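Local coordinates for rhodopsin (Rubrobacter xylanophilus, PDB 6KFQ), which binds retinal as a light-absorbing chromophore and probably works as a light-driven proton pump of the microbial rhodopsin family, at residues Leu88-Ala92 / Glu152-Arg156; Phe34-Thr38 / Leu215-Ser219. One frame throughout, in Å; residues are numbered along the deposited sequence.

Contact 1: Leu88-Ala92 / Glu152-Arg156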
ATOM      1  N   LEU A  88      -2.709  -3.138 -13.891  1.00 29.41           N
ATOM      2  CA  LEU A  88      -2.682  -2.427 -15.165  1.00 32.52           C
ATOM      3  C   LEU A  88      -1.345  -2.597 -15.881  1.00 31.93           C
ATOM      4  O   LEU A  88      -1.302  -2.569 -17.115  1.00 34.36           O
ATOM      5  CB  LEU A  88      -2.997  -0.949 -14.938  1.00 35.66           C
ATOM      6  CG  LEU A  88      -4.356  -0.696 -14.289  1.00 37.27           C
ATOM      7  CD1 LEU A  88      -4.537   0.781 -13.970  1.00 39.07           C
ATOM      8  CD2 LEU A  88      -5.474  -1.190 -15.190  1.00 43.17           C
ATOM      9  N   LEU A  89      -0.250  -2.765 -15.136  1.00 32.17           N
ATOM     10  CA  LEU A  89       1.021  -3.139 -15.755  1.00 30.78           C
ATOM     11  C   LEU A  89       0.944  -4.521 -16.392  1.00 34.06           C
ATOM     12  O   LEU A  89       1.335  -4.702 -17.551  1.00 38.86           O
ATOM     13  CB  LEU A  89       2.147  -3.121 -14.726  1.00 29.33           C
ATOM     14  CG  LEU A  89       2.690  -1.781 -14.244  1.00 34.50           C
ATOM     15  CD1 LEU A  89       3.802  -2.043 -13.236  1.00 31.92           C
ATOM     16  CD2 LEU A  89       3.204  -0.935 -15.409  1.00 37.51           C
ATOM     17  N   ALA A  90       0.447  -5.514 -15.638  1.00 26.81           N
ATOM     18  CA  ALA A  90       0.561  -6.922 -16.024  1.00 29.09           C
ATOM     19  C   ALA A  90      -0.467  -7.340 -17.072  1.00 27.60           C
ATOM     20  O   ALA A  90      -0.162  -8.163 -17.943  1.00 30.97           O
ATOM     21  CB  ALA A  90       0.414  -7.822 -14.788  1.00 22.85           C
ATOM     22  N   LEU A  91      -1.683  -6.807 -17.007  1.00 40.75           N
ATOM     23  CA  LEU A  91      -2.777  -7.292 -17.838  1.00 40.92           C
ATOM     24  C   LEU A  91      -2.928  -6.450 -19.099  1.00 45.24           C
ATOM     25  O   LEU A  91      -3.083  -5.225 -19.029  1.00 46.40           O
ATOM     26  CB  LEU A  91      -4.085  -7.303 -17.040  1.00 40.73           C
ATOM     27  CG  LEU A  91      -4.075  -8.109 -15.737  1.00 37.06           C
ATOM     28  CD1 LEU A  91      -5.238  -7.688 -14.832  1.00 36.97           C
ATOM     29  CD2 LEU A  91      -4.125  -9.608 -15.996  1.00 36.99           C
ATOM     30  N   ALA A  92      -2.901  -7.122 -20.256  1.00 49.27           N
ATOM     31  CA  ALA A  92      -2.968  -6.421 -21.533  1.00 57.16           C
ATOM     32  C   ALA A  92      -4.350  -5.833 -21.792  1.00 62.73           C
ATOM     33  O   ALA A  92      -4.471  -4.836 -22.514  1.00 66.23           O
ATOM     34  CB  ALA A  92      -2.570  -7.366 -22.666  1.00 57.44           C
ATOM     35  N   GLU A 152       0.955 -13.227 -16.377  1.00 35.02           N
ATOM     36  CA  GLU A 152       0.424 -12.247 -17.316  1.00 33.80           C
ATOM     37  C   GLU A 152       1.506 -11.281 -17.775  1.00 32.66           C
ATOM     38  O   GLU A 152       1.630 -10.998 -18.972  1.00 34.50           O
ATOM     39  CB  GLU A 152      -0.729 -11.486 -16.671  1.00 33.77           C
ATOM     40  CG  GLU A 152      -1.947 -12.361 -16.379  1.00 34.21           C
ATOM     41  CD  GLU A 152      -2.884 -12.451 -17.562  1.00 40.15           C
ATOM     42  OE1 GLU A 152      -2.573 -11.853 -18.617  1.00 41.19           O
ATOM     43  OE2 GLU A 152      -3.940 -13.112 -17.431  1.00 40.50           O
ATOM     44  N   ALA A 153       2.307 -10.773 -16.834  1.00 32.02           N
ATOM     45  CA  ALA A 153       3.314  -9.774 -17.180  1.00 36.79           C
ATOM     46  C   ALA A 153       4.394 -10.337 -18.095  1.00 42.87           C
ATOM     47  O   ALA A 153       5.038  -9.580 -18.834  1.00 45.10           O
ATOM     48  CB  ALA A 153       3.942  -9.209 -15.905  1.00 35.84           C
ATOM     49  N   SER A 154       4.620 -11.651 -18.057  1.00 43.73           N
ATOM     50  CA  SER A 154       5.632 -12.238 -18.921  1.00 43.73           C
ATOM     51  C   SER A 154       5.229 -12.212 -20.390  1.00 43.76           C
ATOM     52  O   SER A 154       6.084 -12.445 -21.248  1.00 45.56           O
ATOM     53  CB  SER A 154       5.918 -13.672 -18.480  1.00 49.14           C
ATOM     54  OG  SER A 154       4.757 -14.467 -18.617  1.00 54.40           O
ATOM     55  N   ARG A 155       3.958 -11.937 -20.694  1.00 43.35           N
ATOM     56  CA  ARG A 155       3.494 -11.783 -22.067  1.00 49.54           C
ATOM     57  C   ARG A 155       3.526 -10.337 -22.541  1.00 46.90           C
ATOM     58  O   ARG A 155       3.230 -10.071 -23.708  1.00 49.05           O
ATOM     59  CB  ARG A 155       2.065 -12.323 -22.210  1.00 54.51           C
ATOM     60  CG  ARG A 155       1.924 -13.807 -21.937  1.00 62.08           C
ATOM     61  CD  ARG A 155       0.553 -14.314 -22.368  1.00 69.72           C
ATOM     62  NE  ARG A 155      -0.527 -13.560 -21.734  1.00 73.97           N
ATOM     63  CZ  ARG A 155      -1.820 -13.840 -21.871  1.00 77.76           C
ATOM     64  NH1 ARG A 155      -2.205 -14.863 -22.623  1.00 78.93           N
ATOM     65  NH2 ARG A 155      -2.729 -13.096 -21.253  1.00 78.33           N
ATOM     66  N   ARG A 156       3.843  -9.403 -21.659  1.00 45.16           N
ATOM     67  CA  ARG A 156       3.959  -8.006 -22.029  1.00 43.55           C
ATOM     68  C   ARG A 156       5.339  -7.756 -22.625  1.00 44.50           C
ATOM     69  O   ARG A 156       6.167  -8.664 -22.731  1.00 44.71           O
ATOM     70  CB  ARG A 156       3.695  -7.130 -20.812  1.00 43.39           C
ATOM     71  CG  ARG A 156       2.337  -7.395 -20.186  1.00 46.28           C
ATOM     72  CD  ARG A 156       1.253  -6.646 -20.924  1.00 50.25           C
ATOM     73  NE  ARG A 156       0.713  -5.574 -20.098  1.00 51.80           N
ATOM     74  CZ  ARG A 156       0.168  -4.459 -20.571  1.00 49.39           C
ATOM     75  NH1 ARG A 156       0.097  -4.251 -21.886  1.00 52.61           N
ATOM     76  NH2 ARG A 156      -0.303  -3.551 -19.726  1.00 39.34           N
TER
HETATM   77  O   HOH W   1      -4.122  -9.644 -20.138  1.00 48.23           O
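Arg156 lays its guanidinium group against the carbonyl end of helix 70-90. NE donates to Leu89 O at 2.8 Å, with an N-H...O angle of 139°. The carbonyl oxygen sits 21° out of the guanidinium plane. NH2 adds two weak bonds, to the same Leu89 O and to Leu88 O, the latter at the guanidinium edge and in its plane. Leu89 O is thus gripped by two nitrogens. Over one face of the guanidinium lie Leu91 O and Ala92 CA. The Arg156 chain bends at chi2 (-82°) and again at chi3. The bends bring NE and NH2 to the Leu88 and Leu89 carbonyls, while CG lies 3.4 Å from Ala90 O. A methionine here would probably leave the Leu88 and Leu89 carbonyls without these donors and the helix end without its nearby positive charge.

Beside the arginine the backbones come close, with Ala90 CA and Ala153 CA 4.1 Å apart. Ala90 CB meets Ala153 CB at 4.0 Å. Leu91 CD2 lies 3.5 Å from Glu152 CD, on the bend of the glutamate chain. Glu152 OE1 takes a salt bridge from Arg155 NH2, and OE2 one from Arg148. A water links Ala92 N to OE1. Phe164 of helix 158-184 touches both alanines. The type I turn from Ala153 to Arg156 lies at the end of helix 124-153. Its arginine donates to the last carbonyls of helix 70-90, tying two helix ends together within the seven-helix bundle of microbial rhodopsins.

Contact 2: Phe34-Thr38 / Leu215-Ser219; sequences FFVIT and LLLSS
Leu217 is the main bump of this contact, and Phe34, Phe35 and Thr38 form the hollow that takes it. Its CD2 methyl sits over the centre of one face of the Phe35 ring, 3.8 Å from the centroid and 10° off the ring normal, a CH-pi contact. The two side chains slide past each other in opposite directions. CD1, the other methyl, touches Phe35 CD1 at 3.7 Å and also meets Thr38 CB, where the two side chains reach toward each other tip to tip. With CG anti to the carbonyl carbon (chi1 -59°), Leu217 points its fork at helix 32-53, CD2 toward the Phe35 ring and Phe34 CB, CD1 toward Phe35 and Thr38.

Leu216 fills the next hollow, between Phe34 and Thr38. Its CD2 lies 3.5 Å from Thr38 OG1 and 4.2 Å from Phe34 CD1. The Leu216 and Phe34 side chains cross at about a right angle. Phe20 and Leu23 of helix 2-23 touch Leu217 as well, and Leu167 of helix 158-184 touches Leu216.

Thr38 OG1 is hydrogen-bonded to Asp85 of helix 70-90 and lies 2.9 Å from Phe34 O. All five residues that touch are buried. Helices 32-53 and 194-218 are held here by dispersion and CH-pi contacts, while the bond from Thr38 to Asp85 satisfies the one polar side chain through a third helix.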
ATOM      1  N   PHE A  34      -1.845   6.076 -15.009  1.00 44.97           N
ATOM      2  CA  PHE A  34      -0.863   5.593 -14.038  1.00 41.41           C
ATOM      3  C   PHE A  34      -0.411   6.721 -13.120  1.00 44.91           C
ATOM      4  O   PHE A  34      -0.340   6.559 -11.895  1.00 38.65           O
ATOM      5  CB  PHE A  34       0.343   4.989 -14.756  1.00 52.73           C
ATOM      6  CG  PHE A  34       0.124   3.593 -15.258  1.00 49.78           C
ATOM      7  CD1 PHE A  34      -0.025   2.542 -14.371  1.00 46.75           C
ATOM      8  CD2 PHE A  34       0.095   3.328 -16.619  1.00 50.92           C
ATOM      9  CE1 PHE A  34      -0.219   1.244 -14.835  1.00 45.58           C
ATOM     10  CE2 PHE A  34      -0.097   2.033 -17.089  1.00 52.66           C
ATOM     11  CZ  PHE A  34      -0.254   0.992 -16.193  1.00 48.26           C
ATOM     12  N   PHE A  35      -0.091   7.876 -13.704  1.00 41.85           N
ATOM     13  CA  PHE A  35       0.369   9.010 -12.911  1.00 41.27           C
ATOM     14  C   PHE A  35      -0.723   9.496 -11.966  1.00 42.69           C
ATOM     15  O   PHE A  35      -0.440   9.889 -10.827  1.00 39.47           O
ATOM     16  CB  PHE A  35       0.836  10.137 -13.845  1.00 48.45           C
ATOM     17  CG  PHE A  35       2.042   9.770 -14.665  1.00 46.70           C
ATOM     18  CD1 PHE A  35       3.299  10.217 -14.307  1.00 43.82           C
ATOM     19  CD2 PHE A  35       1.922   8.931 -15.767  1.00 48.25           C
ATOM     20  CE1 PHE A  35       4.411   9.860 -15.039  1.00 48.65           C
ATOM     21  CE2 PHE A  35       3.030   8.564 -16.502  1.00 48.25           C
ATOM     22  CZ  PHE A  35       4.275   9.031 -16.144  1.00 49.05           C
ATOM     23  N   VAL A  36      -1.978   9.452 -12.414  1.00 46.04           N
ATOM     24  CA  VAL A  36      -3.090   9.888 -11.574  1.00 47.76           C
ATOM     25  C   VAL A  36      -3.287   8.927 -10.406  1.00 47.20           C
ATOM     26  O   VAL A  36      -3.424   9.350  -9.253  1.00 43.55           O
ATOM     27  CB  VAL A  36      -4.369  10.025 -12.417  1.00 51.62           C
ATOM     28  CG1 VAL A  36      -5.554  10.374 -11.538  1.00 53.64           C
ATOM     29  CG2 VAL A  36      -4.175  11.074 -13.498  1.00 51.48           C
ATOM     30  N   ILE A  37      -3.303   7.619 -10.687  1.00 44.77           N
ATOM     31  CA  ILE A  37      -3.480   6.625  -9.628  1.00 37.94           C
ATOM     32  C   ILE A  37      -2.359   6.723  -8.609  1.00 36.81           C
ATOM     33  O   ILE A  37      -2.592   6.645  -7.396  1.00 37.07           O
ATOM     34  CB  ILE A  37      -3.547   5.208 -10.228  1.00 38.01           C
ATOM     35  CG1 ILE A  37      -4.770   5.050 -11.135  1.00 40.06           C
ATOM     36  CG2 ILE A  37      -3.538   4.165  -9.121  1.00 38.50           C
ATOM     37  CD1 ILE A  37      -4.842   3.678 -11.831  1.00 40.42           C
ATOM     38  N   THR A  38      -1.123   6.879  -9.084  1.00 36.91           N
ATOM     39  CA  THR A  38       0.027   6.840  -8.185  1.00 36.84           C
ATOM     40  C   THR A  38       0.141   8.118  -7.358  1.00 36.68           C
ATOM     41  O   THR A  38       0.574   8.072  -6.199  1.00 33.48           O
ATOM     42  CB  THR A  38       1.295   6.585  -9.002  1.00 37.11           C
ATOM     43  OG1 THR A  38       1.134   5.363  -9.736  1.00 38.11           O
ATOM     44  CG2 THR A  38       2.497   6.459  -8.097  1.00 38.32           C
ATOM     45  N   LEU A 215       9.667   4.444  -9.048  1.00 33.19           N
ATOM     46  CA  LEU A 215      10.076   3.395  -9.974  1.00 38.65           C
ATOM     47  C   LEU A 215       9.064   3.218 -11.098  1.00 36.90           C
ATOM     48  O   LEU A 215       9.446   3.077 -12.266  1.00 38.12           O
ATOM     49  CB  LEU A 215      10.271   2.084  -9.215  1.00 35.33           C
ATOM     50  CG  LEU A 215      11.439   2.077  -8.233  1.00 36.83           C
ATOM     51  CD1 LEU A 215      11.442   0.799  -7.408  1.00 37.10           C
ATOM     52  CD2 LEU A 215      12.765   2.268  -8.969  1.00 40.01           C
ATOM     53  N   LEU A 216       7.771   3.236 -10.770  1.00 33.64           N
ATOM     54  CA  LEU A 216       6.737   3.068 -11.789  1.00 34.75           C
ATOM     55  C   LEU A 216       6.751   4.224 -12.785  1.00 40.71           C
ATOM     56  O   LEU A 216       6.871   4.024 -14.002  1.00 41.44           O
ATOM     57  CB  LEU A 216       5.363   2.956 -11.120  1.00 32.97           C
ATOM     58  CG  LEU A 216       4.194   2.891 -12.110  1.00 39.54           C
ATOM     59  CD1 LEU A 216       4.346   1.697 -13.031  1.00 39.56           C
ATOM     60  CD2 LEU A 216       2.860   2.842 -11.372  1.00 40.67           C
ATOM     61  N   LEU A 217       6.619   5.449 -12.279  1.00 39.64           N
ATOM     62  CA  LEU A 217       6.409   6.602 -13.149  1.00 41.67           C
ATOM     63  C   LEU A 217       7.676   7.042 -13.868  1.00 43.43           C
ATOM     64  O   LEU A 217       7.582   7.801 -14.838  1.00 44.67           O
ATOM     65  CB  LEU A 217       5.829   7.764 -12.342  1.00 41.60           C
ATOM     66  CG  LEU A 217       4.502   7.417 -11.664  1.00 41.87           C
ATOM     67  CD1 LEU A 217       3.863   8.650 -11.036  1.00 42.22           C
ATOM     68  CD2 LEU A 217       3.550   6.757 -12.651  1.00 43.28           C
ATOM     69  N   SER A 218       8.848   6.582 -13.436  1.00 48.44           N
ATOM     70  CA  SER A 218      10.079   6.836 -14.174  1.00 54.10           C
ATOM     71  C   SER A 218      10.327   5.821 -15.288  1.00 51.98           C
ATOM     72  O   SER A 218      11.233   6.032 -16.106  1.00 51.16           O
ATOM     73  CB  SER A 218      11.274   6.845 -13.219  1.00 53.97           C
ATOM     74  OG  SER A 218      11.093   7.807 -12.197  1.00 57.41           O
ATOM     75  N   SER A 219       9.557   4.729 -15.336  1.00 49.37           N
ATOM     76  CA  SER A 219       9.716   3.692 -16.361  1.00 48.88           C
ATOM     77  C   SER A 219       8.957   4.102 -17.624  1.00 50.40           C
ATOM     78  O   SER A 219       7.966   3.488 -18.032  1.00 47.22           O
ATOM     79  CB  SER A 219       9.227   2.343 -15.849  1.00 48.02           C
ATOM     80  OG  SER A 219       9.944   1.919 -14.710  1.00 49.54           O
TER

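From the N terminus, the chain passes helix 2-23 and reaches residues 34-38 on helix 32-53. Contact 2 joins these to residues 215-219 at the end of helix 194-218, closing a loop of 176 intervening residues. Contact 1 is nested inside that loop. It joins the end of helix 70-90 to the turn at the end of helix 124-153, closing a smaller loop of 59 residues that is mostly helix. Their centres are 16 Å apart, yet the two contacts touch. Leu88 CB packs on Phe34 CE1 at 3.5 Å, and Leu89 CD2 on Leu216 CD1 at 3.7 Å. Helix 70-90, which carries one side of contact 1, thus also packs on both helices of contact 2, and four helices are tied together.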